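Local atomic coordinates of beta-glucosidase (Saccharopolyspora erythraea D, PDB entry 5M6G), a protein that probably hydrolyses terminal, non-reducing beta-D-glucosyl residues to release beta-D-glucose, as a member of glycosyl hydrolase family 3. Residues S87-P101 with L124-H138. Numbering follows the deposited sequence.
Sequences SVLSGGGSAPEPNTP and LIYGVDAVHGHNNVH. With SOR (sorbitol), chain L.
Two donors grip the carbonyl oxygen I125 O: S87 OG at 2.7 Å, poised above the carbonyl plane, and the backbone V88 N, lying in that plane. The second bond belongs to the parallel pairing of 87-90 with 125-128, continued by G127 N to V88 O and S90 N to G127 O. Y126 exemplifies how one side chain can brace a neighbouring strand. Its CG stands anti to the backbone N (chi1 -158°), which lays one ring face against V88 O while V88 CG1 meets Y126 CE2 at 3.6 Å. S90 OG lies in the ring plane at the edge and accepts from Y126 OH (2.8 Å), donating in turn to S94 O. A phenylalanine in place of Y126 would probably leave S90 OG without this donor and its rotation less firmly fixed.

Beyond the strands, N136 OD1 receives a nearly straight bond from G93 N (2.9 Å, 173°). The N99 amide holds 136-138 by two bonds, ND2 to N136 O in its own plane and H138 N to OD1 from above it; OD1 also accepts from W104 NE1. One water joins S90 O, D129 N, D129 OD2 and N136 ND2, bracing the carboxylate that takes sorbitol O2 on D129 OD1 (2.7 Å) and O4 on D129 OD2. These loops thus line the sorbitol pocket at the C-terminal ends of the two strands of the beta-alpha-beta unit 87-90, 101-116, 125-128 in the TIM-barrel-like domain. M107 of helix 101-116 packs on Y126, W104 on S90, A95 and V137, and the pair lies between strands 68-71 and 176-177.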
loop_
_atom_site.group_PDB
_atom_site.type_symbol
_atom_site.label_atom_id
_atom_site.label_comp_id
_atom_site.label_asym_id
_atom_site.label_seq_id
_atom_site.Cartn_x
_atom_site.Cartn_y
_atom_site.Cartn_z
ATOM N N SER A 87 -17.276 -8.854 8.752
ATOM C CA SER A 87 -16.112 -7.992 8.769
ATOM C C SER A 87 -16.533 -6.545 8.605
ATOM O O SER A 87 -17.579 -6.251 8.022
ATOM C CB SER A 87 -15.133 -8.382 7.654
ATOM O OG SER A 87 -13.970 -7.573 7.703
ATOM N N VAL A 88 -15.688 -5.649 9.120
ATOM C CA VAL A 88 -15.803 -4.217 8.889
ATOM C C VAL A 88 -14.441 -3.721 8.426
ATOM O O VAL A 88 -13.405 -4.293 8.782
ATOM C CB VAL A 88 -16.279 -3.472 10.159
ATOM C CG1 VAL A 88 -16.287 -1.960 9.960
ATOM C CG2 VAL A 88 -17.677 -3.957 10.569
ATOM N N LEU A 89 -14.438 -2.675 7.597
ATOM C CA LEU A 89 -13.196 -2.006 7.225
ATOM C C LEU A 89 -13.327 -0.510 7.454
ATOM O O LEU A 89 -14.427 0.048 7.507
ATOM C CB LEU A 89 -12.780 -2.246 5.753
ATOM C CG LEU A 89 -13.488 -1.435 4.655
ATOM C CD1 LEU A 89 -12.577 -1.196 3.448
ATOM C CD2 LEU A 89 -14.778 -2.109 4.197
ATOM N N SER A 90 -12.173 0.131 7.618
ATOM C CA SER A 90 -12.054 1.566 7.425
ATOM C C SER A 90 -11.501 1.779 6.026
ATOM O O SER A 90 -10.412 1.287 5.710
ATOM C CB SER A 90 -11.136 2.211 8.467
ATOM O OG SER A 90 -11.808 2.406 9.689
ATOM N N GLY A 91 -12.259 2.461 5.177
ATOM C CA GLY A 91 -11.685 2.947 3.941
ATOM C C GLY A 91 -10.624 4.004 4.236
ATOM O O GLY A 91 -10.446 4.448 5.372
ATOM N N GLY A 92 -9.898 4.405 3.195
ATOM C CA GLY A 92 -8.910 5.454 3.349
ATOM C C GLY A 92 -9.535 6.706 3.928
ATOM O O GLY A 92 -10.563 7.184 3.438
ATOM N N GLY A 93 -8.933 7.242 4.983
ATOM C CA GLY A 93 -9.453 8.430 5.624
ATOM C C GLY A 93 -10.578 8.197 6.604
ATOM O O GLY A 93 -11.069 9.164 7.194
ATOM N N SER A 94 -10.997 6.949 6.813
ATOM C CA SER A 94 -12.185 6.653 7.613
ATOM C C SER A 94 -11.773 6.389 9.060
ATOM O O SER A 94 -11.715 5.252 9.535
ATOM C CB SER A 94 -12.939 5.468 7.014
ATOM O OG SER A 94 -14.223 5.343 7.596
ATOM N N ALA A 95 -11.491 7.496 9.791
ATOM C CA ALA A 95 -11.013 7.423 11.159
ATOM C C ALA A 95 -12.119 7.789 12.140
ATOM O O ALA A 95 -13.056 8.509 11.783
ATOM C CB ALA A 95 -9.828 8.374 11.362
ATOM N N PRO A 96 -12.036 7.313 13.381
ATOM C CA PRO A 96 -12.915 7.839 14.430
ATOM C C PRO A 96 -12.481 9.245 14.819
ATOM O O PRO A 96 -11.460 9.762 14.357
ATOM C CB PRO A 96 -12.692 6.860 15.580
ATOM C CG PRO A 96 -11.230 6.556 15.459
ATOM C CD PRO A 96 -11.002 6.430 13.953
ATOM N N GLU A 97 -13.277 9.867 15.686
ATOM C CA GLU A 97 -12.937 11.181 16.232
ATOM C C GLU A 97 -12.728 11.059 17.742
ATOM O O GLU A 97 -13.588 10.518 18.433
ATOM C CB GLU A 97 -14.033 12.208 15.919
ATOM C CG GLU A 97 -13.495 13.597 15.581
ATOM C CD GLU A 97 -13.033 13.710 14.134
ATOM O OE1 GLU A 97 -13.813 13.333 13.230
ATOM O OE2 GLU A 97 -11.887 14.158 13.899
ATOM N N PRO A 98 -11.574 11.528 18.254
ATOM C CA PRO A 98 -10.456 12.095 17.488
ATOM C C PRO A 98 -9.645 11.011 16.793
ATOM O O PRO A 98 -9.782 9.829 17.115
ATOM C CB PRO A 98 -9.611 12.791 18.565
ATOM C CG PRO A 98 -9.829 11.962 19.770
ATOM C CD PRO A 98 -11.283 11.520 19.700
ATOM N N ASN A 99 -8.802 11.399 15.846
ATOM C CA ASN A 99 -7.922 10.434 15.191
ATOM C C ASN A 99 -6.678 10.257 16.057
ATOM O O ASN A 99 -5.671 10.946 15.893
ATOM C CB ASN A 99 -7.580 10.899 13.780
ATOM C CG ASN A 99 -6.733 9.899 13.020
ATOM O OD1 ASN A 99 -6.220 8.923 13.587
ATOM N ND2 ASN A 99 -6.572 10.143 11.719
ATOM N N THR A 100 -6.743 9.313 16.985
ATOM C CA THR A 100 -5.633 8.941 17.848
ATOM C C THR A 100 -5.536 7.430 17.879
ATOM O O THR A 100 -6.523 6.735 17.607
ATOM C CB THR A 100 -5.798 9.457 19.289
ATOM O OG1 THR A 100 -6.910 8.797 19.911
ATOM C CG2 THR A 100 -5.990 10.964 19.333
ATOM N N PRO A 101 -4.357 6.882 18.202
ATOM C CA PRO A 101 -4.261 5.418 18.339
ATOM C C PRO A 101 -5.227 4.840 19.362
ATOM O O PRO A 101 -5.803 3.771 19.122
ATOM C CB PRO A 101 -2.799 5.204 18.752
ATOM C CG PRO A 101 -2.076 6.353 18.140
ATOM C CD PRO A 101 -3.030 7.526 18.210
ATOM N N LEU A 124 -15.733 -10.385 15.056
ATOM C CA LEU A 124 -15.503 -9.626 13.837
ATOM C C LEU A 124 -14.026 -9.658 13.463
ATOM O O LEU A 124 -13.147 -9.739 14.327
ATOM C CB LEU A 124 -15.942 -8.183 14.060
ATOM C CG LEU A 124 -16.341 -7.306 12.894
ATOM C CD1 LEU A 124 -17.607 -7.845 12.268
ATOM C CD2 LEU A 124 -16.565 -5.907 13.439
ATOM N N ILE A 125 -13.747 -9.579 12.162
ATOM C CA ILE A 125 -12.405 -9.281 11.668
ATOM C C ILE A 125 -12.457 -7.891 11.044
ATOM O O ILE A 125 -13.408 -7.558 10.323
ATOM C CB ILE A 125 -11.897 -10.360 10.683
ATOM C CG1 ILE A 125 -10.392 -10.222 10.421
ATOM C CG2 ILE A 125 -12.675 -10.352 9.361
ATOM C CD1 ILE A 125 -9.819 -11.366 9.588
ATOM N N TYR A 126 -11.486 -7.050 11.382
ATOM C CA TYR A 126 -11.476 -5.664 10.940
ATOM C C TYR A 126 -10.303 -5.459 9.990
ATOM O O TYR A 126 -9.177 -5.844 10.308
ATOM C CB TYR A 126 -11.369 -4.707 12.136
ATOM C CG TYR A 126 -11.870 -3.305 11.859
ATOM C CD1 TYR A 126 -11.155 -2.435 11.030
ATOM C CD2 TYR A 126 -13.062 -2.851 12.420
ATOM C CE1 TYR A 126 -11.613 -1.153 10.778
ATOM C CE2 TYR A 126 -13.530 -1.568 12.171
ATOM C CZ TYR A 126 -12.799 -0.722 11.350
ATOM O OH TYR A 126 -13.269 0.548 11.099
ATOM N N GLY A 127 -10.574 -4.869 8.823
ATOM C CA GLY A 127 -9.540 -4.608 7.832
ATOM C C GLY A 127 -9.265 -3.133 7.605
ATOM O O GLY A 127 -10.124 -2.288 7.875
ATOM N N VAL A 128 -8.070 -2.804 7.114
ATOM C CA VAL A 128 -7.681 -1.417 6.906
ATOM C C VAL A 128 -6.556 -1.408 5.883
ATOM O O VAL A 128 -5.837 -2.395 5.726
ATOM C CB VAL A 128 -7.235 -0.766 8.242
ATOM C CG1 VAL A 128 -5.880 -1.306 8.686
ATOM C CG2 VAL A 128 -7.182 0.741 8.119
ATOM N N ASP A 129 -6.378 -0.278 5.204
ATOM C CA ASP A 129 -5.181 -0.071 4.381
ATOM C C ASP A 129 -4.057 0.423 5.285
ATOM O O ASP A 129 -3.977 1.609 5.609
ATOM C CB ASP A 129 -5.434 0.925 3.255
ATOM C CG ASP A 129 -6.460 0.431 2.257
ATOM O OD1 ASP A 129 -6.107 -0.414 1.399
ATOM O OD2 ASP A 129 -7.616 0.897 2.331
ATOM N N ALA A 130 -3.204 -0.494 5.729
ATOM C CA ALA A 130 -1.948 -0.134 6.376
ATOM C C ALA A 130 -0.859 -0.489 5.371
ATOM O O ALA A 130 -0.227 -1.542 5.462
ATOM C CB ALA A 130 -1.762 -0.854 7.724
ATOM N N VAL A 131 -0.654 0.406 4.391
ATOM C CA VAL A 131 0.178 0.109 3.222
ATOM C C VAL A 131 1.565 0.760 3.263
ATOM O O VAL A 131 2.412 0.430 2.416
ATOM C CB VAL A 131 -0.546 0.508 1.917
ATOM C CG1 VAL A 131 -1.814 -0.298 1.763
ATOM C CG2 VAL A 131 -0.864 2.000 1.917
ATOM N N HIS A 132 1.820 1.690 4.189
ATOM C CA HIS A 132 3.193 2.135 4.438
ATOM C C HIS A 132 3.223 2.612 5.893
ATOM O O HIS A 132 3.427 3.780 6.217
ATOM C CB HIS A 132 3.703 3.188 3.445
ATOM C CG HIS A 132 2.913 4.468 3.392
ATOM N ND1 HIS A 132 3.511 5.693 3.169
ATOM C CD2 HIS A 132 1.585 4.712 3.480
ATOM C CE1 HIS A 132 2.585 6.634 3.120
ATOM N NE2 HIS A 132 1.407 6.066 3.320
ATOM N N GLY A 133 3.039 1.644 6.790
ATOM C CA GLY A 133 2.679 1.928 8.163
ATOM C C GLY A 133 1.172 1.906 8.327
ATOM O O GLY A 133 0.414 1.661 7.385
ATOM N N HIS A 134 0.729 2.157 9.564
ATOM C CA HIS A 134 -0.698 2.259 9.885
ATOM C C HIS A 134 -1.180 3.663 9.498
ATOM O O HIS A 134 -1.494 4.514 10.332
ATOM C CB HIS A 134 -0.912 1.942 11.362
ATOM C CG HIS A 134 -2.320 1.585 11.718
ATOM N ND1 HIS A 134 -3.355 1.658 10.816
ATOM C CD2 HIS A 134 -2.865 1.167 12.886
ATOM C CE1 HIS A 134 -4.478 1.282 11.407
ATOM N NE2 HIS A 134 -4.207 0.981 12.665
ATOM N N ASN A 135 -1.241 3.898 8.177
ATOM C CA ASN A 135 -1.222 5.252 7.625
ATOM C C ASN A 135 -2.510 6.047 7.821
ATOM O O ASN A 135 -2.488 7.262 7.610
ATOM C CB ASN A 135 -0.881 5.206 6.133
ATOM C CG ASN A 135 -1.630 4.101 5.390
ATOM O OD1 ASN A 135 -1.088 3.022 5.169
ATOM N ND2 ASN A 135 -2.874 4.371 5.004
ATOM N N ASN A 136 -3.628 5.424 8.183
ATOM C CA ASN A 136 -4.806 6.219 8.524
ATOM C C ASN A 136 -4.721 6.845 9.911
ATOM O O ASN A 136 -5.527 7.726 10.226
ATOM C CB ASN A 136 -6.075 5.360 8.460
ATOM C CG ASN A 136 -6.460 5.008 7.051
ATOM O OD1 ASN A 136 -6.626 5.887 6.191
ATOM N ND2 ASN A 136 -6.583 3.713 6.787
ATOM N N VAL A 137 -3.787 6.410 10.745
ATOM C CA VAL A 137 -3.765 6.776 12.158
ATOM C C VAL A 137 -2.801 7.945 12.353
ATOM O O VAL A 137 -1.616 7.855 12.014
ATOM C CB VAL A 137 -3.365 5.585 13.041
ATOM C CG1 VAL A 137 -3.197 6.047 14.476
ATOM C CG2 VAL A 137 -4.420 4.461 12.953
ATOM N N HIS A 138 -3.305 9.035 12.914
ATOM C CA HIS A 138 -2.442 10.171 13.195
ATOM C C HIS A 138 -1.397 9.800 14.245
ATOM O O HIS A 138 -1.720 9.226 15.290
ATOM C CB HIS A 138 -3.275 11.360 13.661
ATOM C CG HIS A 138 -2.467 12.601 13.848
ATOM N ND1 HIS A 138 -1.783 12.875 15.014
ATOM C CD2 HIS A 138 -2.188 13.617 12.998
ATOM C CE1 HIS A 138 -1.135 14.018 14.877
ATOM N NE2 HIS A 138 -1.368 14.488 13.665
HETATM C C1 SOR L . -7.122 -1.219 -2.661
HETATM C C2 SOR L . -7.589 -0.712 -1.308
HETATM C C3 SOR L . -8.986 -0.116 -1.460
HETATM C C4 SOR L . -9.363 0.719 -0.239
HETATM C C5 SOR L . -10.443 1.762 -0.539
HETATM C C6 SOR L . -10.478 2.755 0.620
HETATM O O1 SOR L . -5.717 -1.270 -2.712
HETATM O O2 SOR L . -7.611 -1.782 -0.379
HETATM O O3 SOR L . -9.900 -1.169 -1.617
HETATM O O4 SOR L . -9.801 -0.130 0.803
HETATM O O5 SOR L . -10.206 2.442 -1.765
HETATM O O6 SOR L . -11.148 3.938 0.237
HETATM O O HOH W 1 -7.933 2.043 4.902
#